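Local coordinates for Endoglucanase(Endo-1,4-beta-glucanase)protein (Pseudomonas stutzeri, PDB 6R2J) that probably hydrolyses beta-1,4-glycosidic bonds of cellulose as a family 5 endoglucanase and binds cellobiose in its glycan-binding cleft, at residues L54-F59 and I141-H146; H99-Y104 and E177-A182; E128-H133 and L137-M142. All blocks are in the same frame, centred on the assembly; numbering follows the deposited sequence. Where two conformers were deposited one is given.

All three contacts belong to one TIM barrel and can be followed from its wall to the sugar site. Interaction 3 packs helix 116-130 against strand 136-140. The chain leaving that strand, whose Ile141 and Met142 are shared, runs on into interaction 1 in the barrel core, and Arg56 NE bridges to Asp140 OD2 at 2.9 Å. Interaction 2, centred about 9 Å from interaction 1, lies at the glycan pocket, where Arg178 and Trp179 meet the sugars; His146 O lies 2.8 Å from Arg103 NH1, tying the two contacts together. Glu144 and the segment 177-182 both approach the glucose of chain E. Interaction 3, centred about 19 Å from interaction 2, lies farther from the ligand.

Interaction 1: L54-F59 and I141-H146. With BGC (beta-D-glucopyranose), chain E.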
loop_
_atom_site.group_PDB
_atom_site.type_symbol
_atom_site.label_atom_id
_atom_site.label_comp_id
_atom_site.label_asym_id
_atom_site.label_seq_id
_atom_site.Cartn_x
_atom_site.Cartn_y
_atom_site.Cartn_z
ATOM N N LEU A 54 -5.168 -9.794 3.486
ATOM C CA LEU A 54 -4.893 -8.378 3.318
ATOM C C LEU A 54 -4.398 -8.113 1.901
ATOM O O LEU A 54 -3.494 -8.802 1.408
ATOM C CB LEU A 54 -3.854 -7.932 4.357
ATOM C CG LEU A 54 -3.404 -6.474 4.418
ATOM C CD1 LEU A 54 -4.584 -5.647 4.922
ATOM C CD2 LEU A 54 -2.159 -6.273 5.258
ATOM N N ILE A 55 -4.984 -7.107 1.264
ATOM C CA ILE A 55 -4.658 -6.721 -0.097
ATOM C C ILE A 55 -4.527 -5.201 -0.149
ATOM O O ILE A 55 -5.396 -4.473 0.340
ATOM C CB ILE A 55 -5.748 -7.176 -1.085
ATOM C CG1 ILE A 55 -5.946 -8.691 -0.992
ATOM C CG2 ILE A 55 -5.407 -6.719 -2.508
ATOM C CD1 ILE A 55 -4.859 -9.491 -1.653
ATOM N N ARG A 56 -3.439 -4.729 -0.747
ATOM C CA ARG A 56 -3.281 -3.330 -1.109
ATOM C C ARG A 56 -3.469 -3.228 -2.616
ATOM O O ARG A 56 -2.826 -3.961 -3.379
ATOM C CB ARG A 56 -1.914 -2.773 -0.695
ATOM C CG ARG A 56 -1.704 -1.290 -1.159
ATOM C CD ARG A 56 -0.465 -0.783 -0.500
ATOM N NE ARG A 56 -0.056 0.602 -0.739
ATOM C CZ ARG A 56 0.864 0.991 -1.611
ATOM N NH1 ARG A 56 1.455 0.117 -2.417
ATOM N NH2 ARG A 56 1.218 2.266 -1.651
ATOM N N PHE A 57 -4.357 -2.348 -3.051
ATOM C CA PHE A 57 -4.705 -2.298 -4.468
ATOM C C PHE A 57 -4.472 -0.925 -5.076
ATOM O O PHE A 57 -5.313 -0.022 -4.903
ATOM C CB PHE A 57 -6.148 -2.736 -4.688
ATOM C CG PHE A 57 -6.477 -2.917 -6.133
ATOM C CD1 PHE A 57 -6.013 -4.034 -6.810
ATOM C CD2 PHE A 57 -7.175 -1.957 -6.835
ATOM C CE1 PHE A 57 -6.275 -4.237 -8.166
ATOM C CE2 PHE A 57 -7.413 -2.135 -8.214
ATOM C CZ PHE A 57 -6.981 -3.284 -8.862
ATOM N N PRO A 58 -3.369 -0.730 -5.823
ATOM C CA PRO A 58 -3.139 0.565 -6.491
ATOM C C PRO A 58 -4.097 0.837 -7.662
ATOM O O PRO A 58 -4.439 -0.052 -8.455
ATOM C CB PRO A 58 -1.677 0.478 -6.969
ATOM C CG PRO A 58 -1.052 -0.648 -6.156
ATOM C CD PRO A 58 -2.180 -1.617 -5.879
ATOM N N PHE A 59 -4.504 2.102 -7.766
ATOM C CA PHE A 59 -5.220 2.668 -8.891
ATOM C C PHE A 59 -4.663 4.080 -9.045
ATOM O O PHE A 59 -3.929 4.593 -8.172
ATOM C CB PHE A 59 -6.719 2.579 -8.627
ATOM C CG PHE A 59 -7.185 3.550 -7.600
ATOM C CD1 PHE A 59 -7.044 3.265 -6.259
ATOM C CD2 PHE A 59 -7.681 4.801 -7.981
ATOM C CE1 PHE A 59 -7.443 4.184 -5.300
ATOM C CE2 PHE A 59 -8.062 5.727 -7.052
ATOM C CZ PHE A 59 -7.970 5.418 -5.704
ATOM N N ILE A 141 -4.443 7.193 0.738
ATOM C CA ILE A 141 -4.813 8.356 -0.056
ATOM C C ILE A 141 -3.719 8.814 -1.020
ATOM O O ILE A 141 -4.014 9.531 -1.980
ATOM C CB ILE A 141 -5.285 9.508 0.857
ATOM C CG1 ILE A 141 -4.197 9.970 1.823
ATOM C CG2 ILE A 141 -6.491 9.097 1.686
ATOM C CD1 ILE A 141 -4.504 11.270 2.539
ATOM N N MET A 142 -2.467 8.410 -0.829
ATOM C CA MET A 142 -1.450 8.742 -1.822
ATOM C C MET A 142 -0.250 7.822 -1.673
ATOM O O MET A 142 0.308 7.723 -0.590
ATOM C CB MET A 142 -0.968 10.192 -1.654
ATOM C CG MET A 142 0.020 10.690 -2.704
ATOM S SD MET A 142 -0.652 10.525 -4.363
ATOM C CE MET A 142 -2.205 11.398 -4.222
ATOM N N ASN A 143 0.194 7.255 -2.785
ATOM C CA ASN A 143 1.432 6.494 -2.862
ATOM C C ASN A 143 2.655 7.396 -3.091
ATOM O O ASN A 143 2.690 8.232 -4.011
ATOM C CB ASN A 143 1.310 5.446 -3.984
ATOM C CG ASN A 143 2.584 4.609 -4.181
ATOM O OD1 ASN A 143 2.858 3.735 -3.379
ATOM N ND2 ASN A 143 3.354 4.881 -5.248
ATOM N N GLU A 144 3.655 7.210 -2.238
ATOM C CA GLU A 144 5.004 7.735 -2.445
ATOM C C GLU A 144 5.082 9.208 -2.888
ATOM O O GLU A 144 5.663 9.509 -3.936
ATOM C CB GLU A 144 5.821 6.833 -3.343
ATOM C CG GLU A 144 6.062 5.443 -2.695
ATOM C CD GLU A 144 6.984 4.505 -3.490
ATOM O OE1 GLU A 144 7.455 4.864 -4.592
ATOM O OE2 GLU A 144 7.198 3.365 -2.995
ATOM N N PRO A 145 4.584 10.130 -2.077
ATOM C CA PRO A 145 4.883 11.547 -2.322
ATOM C C PRO A 145 6.377 11.773 -2.429
ATOM O O PRO A 145 7.161 11.233 -1.652
ATOM C CB PRO A 145 4.310 12.273 -1.103
ATOM C CG PRO A 145 3.717 11.244 -0.234
ATOM C CD PRO A 145 3.763 9.891 -0.877
ATOM N N HIS A 146 6.775 12.599 -3.388
ATOM C CA HIS A 146 8.176 12.957 -3.470
ATOM C C HIS A 146 8.301 14.294 -4.158
ATOM O O HIS A 146 7.482 14.638 -5.013
ATOM C CB HIS A 146 8.977 11.919 -4.255
ATOM C CG HIS A 146 8.602 11.831 -5.705
ATOM N ND1 HIS A 146 9.340 12.410 -6.714
ATOM C CD2 HIS A 146 7.573 11.205 -6.318
ATOM C CE1 HIS A 146 8.787 12.131 -7.883
ATOM N NE2 HIS A 146 7.712 11.404 -7.669
HETATM C C2 BGC E . 12.701 5.357 -1.602
HETATM C C3 BGC E . 11.665 4.977 -0.592
HETATM C C4 BGC E . 10.683 4.170 -1.376
HETATM C C5 BGC E . 11.210 3.345 -2.508
HETATM C C6 BGC E . 9.990 2.634 -3.011
HETATM C C1 BGC E . 13.101 4.568 -2.875
HETATM O O2 BGC E . 13.830 5.900 -0.803
HETATM O O3 BGC E . 11.024 6.112 0.000
HETATM O O4 BGC E . 10.055 3.538 -0.285
HETATM O O5 BGC E . 11.792 4.294 -3.524
HETATM O O6 BGC E . 10.279 2.190 -4.363
#
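Arg56 and Asn143 both swing their side chains trans to the backbone nitrogen, with chi1 at 177° and 178°, an arrangement that directs both toward the middle of the barrel. From strand 54-59 the arginine runs out almost straight as far as NE, long enough to bring NH2 to the loop that follows strand 136-140. There NH2 donates to Asn143 OD1 at 2.8 Å, in a fairly straight bond (158° at the hydrogen). The oxygen sits at the edge of the guanidinium, essentially in its plane, while the amide is turned steeply against that plane. Arginine suits the position because each of its nitrogens finds an acceptor: NE pairs with Asp140, NH1 with Glu252 and NH2 also with Glu175. Asparagine suits the other end, as its short amide offers an acceptor to the arginine and a donor to the cleft. Asn143, Glu144 and Pro145 form the Asn-Glu-Pro signature of family 5 cellulases, and Glu144 belongs to the glycan pocket. Because OD1 is claimed by a guanidinium, which can only donate, the amide is settled in one orientation: ND2 must face the other way, and it bonds a Tris molecule, probably from the crystallisation liquor, in the cleft.

Interaction 2: H99-Y104 and E177-A182; sequences HNYGRY and ERWSSA. With BGC (beta-D-glucopyranose), chain E; BGC (beta-D-glucopyranose), chain B.
Tyr101 and Trp179 touch through ring carbons alone, Tyr101 CD1 lying 3.8 Å from Trp179 CZ3. The rings meet obliquely, their planes at 67° and their centroids, phenol to six-membered indole ring, 6.0 Å apart. Tryptophan fits here because its broad surface serves several neighbours at once. One indole face carries the glucose of chain B, whose C3 stands 3.7 Å from Trp179 CD2, the CH-pi kind of approach by which aromatic platforms commonly receive sugars. The opposite face stacks on the imidazole of His146. With chi1 at -51°, CG of Trp179 lies beside its backbone N, which sends the indole between tyrosine and sugar. Next to it Arg178, bent at chi2, bonds through NH2 to O6 of the same glucose at 2.6 Å, while NH1 turns toward O2 of the chain E glucose, at a spacing too short to be trusted. Trp179 O accepts a weak hydrogen bond from O4 of that second sugar at 3.1 Å.

Both segments follow barrel strands, 93-98 and 171-175, at the mouth of a TIM barrel, the end where such enzymes hold their substrates. Behind the first shell, Arg178, Trp179 and Ser180 all have positive phi, a short left-handed helical turn whose start is tied by Arg178 N to Glu177 OE1 (2.9 Å). Tyr101 rides on a type I' turn from Asn100 to Arg103, where Gly102 takes a positive phi that glycine accepts easily. Two side chains brace this turn: Asn100 ND2 bonds Arg103 O at 2.9 Å, and Arg103 NH1 reaches back in its guanidinium plane to Tyr101 O, also at 2.9 Å. The same NH1 extends to His146 O, so one arginine nitrogen links the tyrosine's turn to the residue that backs the indole.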
loop_
_atom_site.group_PDB
_atom_site.type_symbol
_atom_site.label_atom_id
_atom_site.label_comp_id
_atom_site.label_asym_id
_atom_site.label_seq_id
_atom_site.Cartn_x
_atom_site.Cartn_y
_atom_site.Cartn_z
ATOM N N HIS A 99 -2.342 5.730 -6.417
ATOM C CA HIS A 99 -0.922 5.468 -6.654
ATOM C C HIS A 99 -0.292 6.614 -7.462
ATOM O O HIS A 99 0.268 6.422 -8.557
ATOM C CB HIS A 99 -0.832 4.151 -7.406
ATOM C CG HIS A 99 0.442 3.397 -7.204
ATOM N ND1 HIS A 99 0.787 2.832 -5.998
ATOM C CD2 HIS A 99 1.432 3.072 -8.070
ATOM C CE1 HIS A 99 1.942 2.203 -6.128
ATOM N NE2 HIS A 99 2.351 2.326 -7.377
ATOM N N ASN A 100 -0.336 7.823 -6.869
ATOM C CA ASN A 100 -0.134 9.029 -7.656
ATOM C C ASN A 100 1.078 9.910 -7.343
ATOM O O ASN A 100 1.247 10.937 -8.010
ATOM C CB ASN A 100 -1.405 9.891 -7.636
ATOM C CG ASN A 100 -2.332 9.592 -8.796
ATOM O OD1 ASN A 100 -3.008 8.598 -8.804
ATOM N ND2 ASN A 100 -2.337 10.455 -9.793
ATOM N N TYR A 101 1.918 9.571 -6.377
ATOM C CA TYR A 101 3.226 10.226 -6.238
ATOM C C TYR A 101 3.139 11.733 -5.981
ATOM O O TYR A 101 4.041 12.485 -6.361
ATOM C CB TYR A 101 4.087 9.974 -7.485
ATOM C CG TYR A 101 4.314 8.512 -7.778
ATOM C CD1 TYR A 101 5.251 7.788 -7.085
ATOM C CD2 TYR A 101 3.569 7.863 -8.721
ATOM C CE1 TYR A 101 5.429 6.450 -7.333
ATOM C CE2 TYR A 101 3.740 6.519 -8.968
ATOM C CZ TYR A 101 4.666 5.811 -8.271
ATOM O OH TYR A 101 4.823 4.467 -8.552
ATOM N N GLY A 102 2.078 12.185 -5.313
ATOM C CA GLY A 102 1.871 13.598 -5.066
ATOM C C GLY A 102 1.418 14.423 -6.260
ATOM O O GLY A 102 1.482 15.661 -6.189
ATOM N N ARG A 103 0.953 13.785 -7.346
ATOM C CA ARG A 103 0.739 14.492 -8.600
ATOM C C ARG A 103 -0.531 14.034 -9.313
ATOM O O ARG A 103 -0.990 12.904 -9.134
ATOM C CB ARG A 103 1.927 14.320 -9.562
ATOM C CG ARG A 103 3.243 14.923 -9.049
ATOM C CD ARG A 103 4.464 14.308 -9.751
ATOM N NE ARG A 103 5.660 15.122 -9.557
ATOM C CZ ARG A 103 6.355 15.172 -8.421
ATOM N NH1 ARG A 103 5.981 14.449 -7.361
ATOM N NH2 ARG A 103 7.415 15.971 -8.326
ATOM N N TYR A 104 -1.076 14.936 -10.142
ATOM C CA TYR A 104 -2.231 14.679 -10.994
ATOM C C TYR A 104 -1.913 15.195 -12.399
ATOM O O TYR A 104 -1.659 16.390 -12.579
ATOM C CB TYR A 104 -3.482 15.353 -10.413
ATOM C CG TYR A 104 -4.701 15.160 -11.297
ATOM C CD1 TYR A 104 -5.215 13.900 -11.522
ATOM C CD2 TYR A 104 -5.288 16.208 -11.956
ATOM C CE1 TYR A 104 -6.274 13.692 -12.338
ATOM C CE2 TYR A 104 -6.363 15.996 -12.795
ATOM C CZ TYR A 104 -6.861 14.725 -12.948
ATOM O OH TYR A 104 -7.932 14.466 -13.745
ATOM N N GLU A 177 6.880 11.900 2.830
ATOM C CA GLU A 177 7.762 12.394 1.788
ATOM C C GLU A 177 8.968 11.450 1.597
ATOM O O GLU A 177 9.099 10.378 2.233
ATOM C CB GLU A 177 8.066 13.862 2.124
ATOM C CG GLU A 177 9.017 14.678 1.309
ATOM C CD GLU A 177 8.671 14.847 -0.159
ATOM O OE1 GLU A 177 9.401 14.202 -0.900
ATOM O OE2 GLU A 177 7.765 15.630 -0.577
ATOM N N ARG A 178 9.808 11.825 0.629
ATOM C CA ARG A 178 10.933 11.006 0.208
ATOM C C ARG A 178 10.502 9.598 -0.190
ATOM O O ARG A 178 11.114 8.602 0.206
ATOM C CB ARG A 178 12.032 10.935 1.266
ATOM C CG ARG A 178 13.421 10.730 0.636
ATOM C CD ARG A 178 14.265 9.787 1.466
ATOM N NE ARG A 178 15.339 9.202 0.649
ATOM C CZ ARG A 178 15.145 8.318 -0.331
ATOM N NH1 ARG A 178 13.896 7.882 -0.608
ATOM N NH2 ARG A 178 16.199 7.870 -1.032
ATOM N N TRP A 179 9.439 9.520 -0.978
ATOM C CA TRP A 179 8.904 8.257 -1.495
ATOM C C TRP A 179 8.384 7.354 -0.381
ATOM O O TRP A 179 8.375 6.127 -0.514
ATOM C CB TRP A 179 9.882 7.505 -2.400
ATOM C CG TRP A 179 10.492 8.341 -3.518
ATOM C CD1 TRP A 179 11.534 9.219 -3.395
ATOM C CD2 TRP A 179 10.130 8.349 -4.921
ATOM N NE1 TRP A 179 11.833 9.782 -4.624
ATOM C CE2 TRP A 179 10.996 9.254 -5.576
ATOM C CE3 TRP A 179 9.159 7.692 -5.683
ATOM C CZ2 TRP A 179 10.926 9.496 -6.961
ATOM C CZ3 TRP A 179 9.097 7.943 -7.052
ATOM C CH2 TRP A 179 9.972 8.833 -7.669
ATOM N N SER A 180 7.988 7.955 0.743
ATOM C CA SER A 180 7.568 7.227 1.942
ATOM C C SER A 180 8.582 6.147 2.340
ATOM O O SER A 180 8.222 5.067 2.802
ATOM C CB SER A 180 6.173 6.637 1.808
ATOM O OG SER A 180 5.603 6.493 3.102
ATOM N N SER A 181 9.861 6.487 2.222
ATOM C CA SER A 181 10.936 5.649 2.724
ATOM C C SER A 181 10.866 5.451 4.234
ATOM O O SER A 181 10.800 6.407 5.007
ATOM C CB SER A 181 12.264 6.320 2.367
ATOM O OG SER A 181 13.341 5.685 3.017
ATOM N N ALA A 182 10.940 4.191 4.647
ATOM C CA ALA A 182 10.946 3.867 6.065
ATOM C C ALA A 182 12.261 4.272 6.727
ATOM O O ALA A 182 12.267 4.821 7.838
ATOM C CB ALA A 182 10.709 2.366 6.228
HETATM C C2 BGC E . 12.701 5.357 -1.602
HETATM C C3 BGC E . 11.665 4.977 -0.592
HETATM C C4 BGC E . 10.683 4.170 -1.376
HETATM C C5 BGC E . 11.210 3.345 -2.508
HETATM C C6 BGC E . 9.990 2.634 -3.011
HETATM C C1 BGC E . 13.101 4.568 -2.875
HETATM O O2 BGC E . 13.830 5.900 -0.803
HETATM O O3 BGC E . 11.024 6.112 0.000
HETATM O O4 BGC E . 10.055 3.538 -0.285
HETATM O O5 BGC E . 11.792 4.294 -3.524
HETATM O O6 BGC E . 10.279 2.190 -4.363
HETATM C C2 BGC B . 13.387 5.940 -6.924
HETATM C C3 BGC B . 12.796 5.804 -5.545
HETATM C C4 BGC B . 14.027 5.627 -4.699
HETATM C C5 BGC B . 15.038 6.818 -4.800
HETATM C C6 BGC B . 16.373 6.596 -4.048
HETATM C C1 BGC B . 14.136 7.280 -7.043
HETATM O O1 BGC B . 14.572 7.631 -8.318
HETATM O O2 BGC B . 12.425 5.945 -7.968
HETATM O O3 BGC B . 12.007 4.636 -5.294
HETATM O O4 BGC B . 13.961 5.497 -3.285
HETATM O O5 BGC B . 15.358 7.366 -6.137
HETATM O O6 BGC B . 16.061 5.959 -2.818
#

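Interaction 3: E128-H133 and L137-M142; sequences ERFKGH and LGYDIM
Phe130 and Tyr139 join helix 116-130 to strand 136-140, neighbouring elements of the TIM barrel in which a helix of the outer layer leads through a short turn into the next parallel strand. The nearest CA atoms across the two segments, those of Lys131 and Gly138, are 9.6 Å apart, a gap spanned by the long side chain of Tyr139.

Apolar packing comes first. Tyr139 holds its CG beside the backbone N (chi1 -62°), and the ring carries OH from the strand to the last turn of the helix, on the way meeting the indole of Trp123 and Ile163 of helix 152-166. Phe130 points its CB at the strand; its ring is received by Leu80 and Leu84 of helix 74-89 and by Leu96, while Arg129 CB lies 4.1 Å above the centre of one face. A phenyl group suits a place enclosed by leucines and an alkyl carbon.

Backbone bonding shapes the exit from the helix. A type II turn runs from Phe130 to His133, closed by His133 N bonding to Phe130 O at 3.1 Å. Gly132 has a phi of 89°, at which a CB would press on the preceding carbonyl oxygen, so glycine fits. His133 then fastens the turn, NE2 to Asp85 and ND1 to Gly135.

Polar contact across the pair is slight: the phenol oxygen approaches the helix end without bonding to it, Lys131 N being 3.9 Å from Tyr139 OH. That oxygen lies at the edge of the Phe130 ring, near its plane; the closest approach, however, is to the methylene outside the ring, Phe130 CB lying 3.4 Å from Tyr139 OH.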
loop_
_atom_site.group_PDB
_atom_site.type_symbol
_atom_site.label_atom_id
_atom_site.label_comp_id
_atom_site.label_asym_id
_atom_site.label_seq_id
_atom_site.Cartn_x
_atom_site.Cartn_y
_atom_site.Cartn_z
ATOM N N GLU A 128 -17.748 8.358 -0.872
ATOM C CA GLU A 128 -19.184 8.193 -1.081
ATOM C C GLU A 128 -19.488 6.933 -1.882
ATOM O O GLU A 128 -20.495 6.267 -1.636
ATOM C CB GLU A 128 -19.744 9.413 -1.827
ATOM C CG GLU A 128 -19.851 10.737 -1.023
ATOM C CD GLU A 128 -20.120 11.959 -1.927
ATOM O OE1 GLU A 128 -20.651 11.773 -3.039
ATOM O OE2 GLU A 128 -19.799 13.109 -1.543
ATOM N N ARG A 129 -18.631 6.579 -2.834
ATOM C CA ARG A 129 -18.903 5.387 -3.636
ATOM C C ARG A 129 -18.667 4.085 -2.856
ATOM O O ARG A 129 -19.368 3.087 -3.088
ATOM C CB ARG A 129 -18.024 5.389 -4.888
ATOM C CG ARG A 129 -18.129 6.587 -5.829
ATOM C CD ARG A 129 -19.497 6.668 -6.516
ATOM N NE ARG A 129 -19.549 7.883 -7.327
ATOM C CZ ARG A 129 -19.614 7.898 -8.656
ATOM N NH1 ARG A 129 -19.674 6.744 -9.325
ATOM N NH2 ARG A 129 -19.629 9.042 -9.327
ATOM N N PHE A 130 -17.655 4.045 -1.965
ATOM C CA PHE A 130 -17.232 2.788 -1.334
ATOM C C PHE A 130 -17.512 2.681 0.161
ATOM O O PHE A 130 -17.328 1.603 0.734
ATOM C CB PHE A 130 -15.741 2.528 -1.603
ATOM C CG PHE A 130 -15.371 2.591 -3.053
ATOM C CD1 PHE A 130 -15.922 1.733 -3.951
ATOM C CD2 PHE A 130 -14.462 3.519 -3.511
ATOM C CE1 PHE A 130 -15.552 1.796 -5.314
ATOM C CE2 PHE A 130 -14.103 3.597 -4.847
ATOM C CZ PHE A 130 -14.646 2.730 -5.752
ATOM N N LYS A 131 -18.006 3.734 0.789
ATOM C CA LYS A 131 -18.447 3.721 2.179
ATOM C C LYS A 131 -19.253 2.473 2.515
ATOM O O LYS A 131 -20.299 2.200 1.908
ATOM C CB LYS A 131 -19.296 4.986 2.420
ATOM C CG LYS A 131 -19.968 5.133 3.800
ATOM C CD LYS A 131 -20.899 6.370 3.843
ATOM C CE LYS A 131 -21.577 6.558 5.240
ATOM N NZ LYS A 131 -22.984 5.988 5.310
ATOM N N GLY A 132 -18.765 1.724 3.492
ATOM C CA GLY A 132 -19.504 0.599 4.024
ATOM C C GLY A 132 -19.270 -0.725 3.333
ATOM O O GLY A 132 -19.901 -1.726 3.713
ATOM N N HIS A 133 -18.398 -0.763 2.335
ATOM C CA HIS A 133 -18.217 -1.981 1.575
ATOM C C HIS A 133 -17.505 -3.008 2.445
ATOM O O HIS A 133 -16.497 -2.679 3.083
ATOM C CB HIS A 133 -17.419 -1.738 0.295
ATOM C CG HIS A 133 -17.489 -2.896 -0.641
ATOM N ND1 HIS A 133 -17.002 -4.142 -0.311
ATOM C CD2 HIS A 133 -18.081 -3.030 -1.847
ATOM C CE1 HIS A 133 -17.272 -4.988 -1.285
ATOM N NE2 HIS A 133 -17.917 -4.336 -2.233
ATOM N N LEU A 137 -10.920 -2.203 3.605
ATOM C CA LEU A 137 -10.237 -1.923 4.856
ATOM C C LEU A 137 -9.934 -0.442 5.020
ATOM O O LEU A 137 -10.030 0.082 6.132
ATOM C CB LEU A 137 -8.906 -2.657 4.911
ATOM C CG LEU A 137 -8.153 -2.575 6.234
ATOM C CD1 LEU A 137 -8.909 -3.225 7.375
ATOM C CD2 LEU A 137 -6.771 -3.258 5.992
ATOM N N GLY A 138 -9.532 0.251 3.959
ATOM C CA GLY A 138 -9.260 1.666 4.098
ATOM C C GLY A 138 -8.684 2.279 2.837
ATOM O O GLY A 138 -8.615 1.650 1.774
ATOM N N TYR A 139 -8.310 3.553 2.993
ATOM C CA TYR A 139 -7.893 4.409 1.883
ATOM C C TYR A 139 -6.442 4.833 2.085
ATOM O O TYR A 139 -6.135 5.618 2.990
ATOM C CB TYR A 139 -8.754 5.676 1.739
ATOM C CG TYR A 139 -10.204 5.432 1.443
ATOM C CD1 TYR A 139 -10.576 4.540 0.438
ATOM C CD2 TYR A 139 -11.193 6.087 2.151
ATOM C CE1 TYR A 139 -11.866 4.305 0.158
ATOM C CE2 TYR A 139 -12.532 5.852 1.876
ATOM C CZ TYR A 139 -12.859 4.952 0.872
ATOM O OH TYR A 139 -14.179 4.677 0.563
ATOM N N ASP A 140 -5.567 4.360 1.209
ATOM C CA ASP A 140 -4.185 4.823 1.119
ATOM C C ASP A 140 -4.264 6.002 0.156
ATOM O O ASP A 140 -4.251 5.851 -1.067
ATOM C CB ASP A 140 -3.328 3.652 0.656
ATOM C CG ASP A 140 -1.845 3.932 0.721
ATOM O OD1 ASP A 140 -1.442 5.129 0.781
ATOM O OD2 ASP A 140 -1.092 2.921 0.671
ATOM N N ILE A 141 -4.443 7.193 0.738
ATOM C CA ILE A 141 -4.813 8.356 -0.056
ATOM C C ILE A 141 -3.719 8.814 -1.020
ATOM O O ILE A 141 -4.014 9.531 -1.980
ATOM C CB ILE A 141 -5.285 9.508 0.857
ATOM C CG1 ILE A 141 -4.197 9.970 1.823
ATOM C CG2 ILE A 141 -6.491 9.097 1.686
ATOM C CD1 ILE A 141 -4.504 11.270 2.539
ATOM N N MET A 142 -2.467 8.410 -0.829
ATOM C CA MET A 142 -1.450 8.742 -1.822
ATOM C C MET A 142 -0.250 7.822 -1.673
ATOM O O MET A 142 0.308 7.723 -0.590
ATOM C CB MET A 142 -0.968 10.192 -1.654
ATOM C CG MET A 142 0.020 10.690 -2.704
ATOM S SD MET A 142 -0.652 10.525 -4.363
ATOM C CE MET A 142 -2.205 11.398 -4.222
#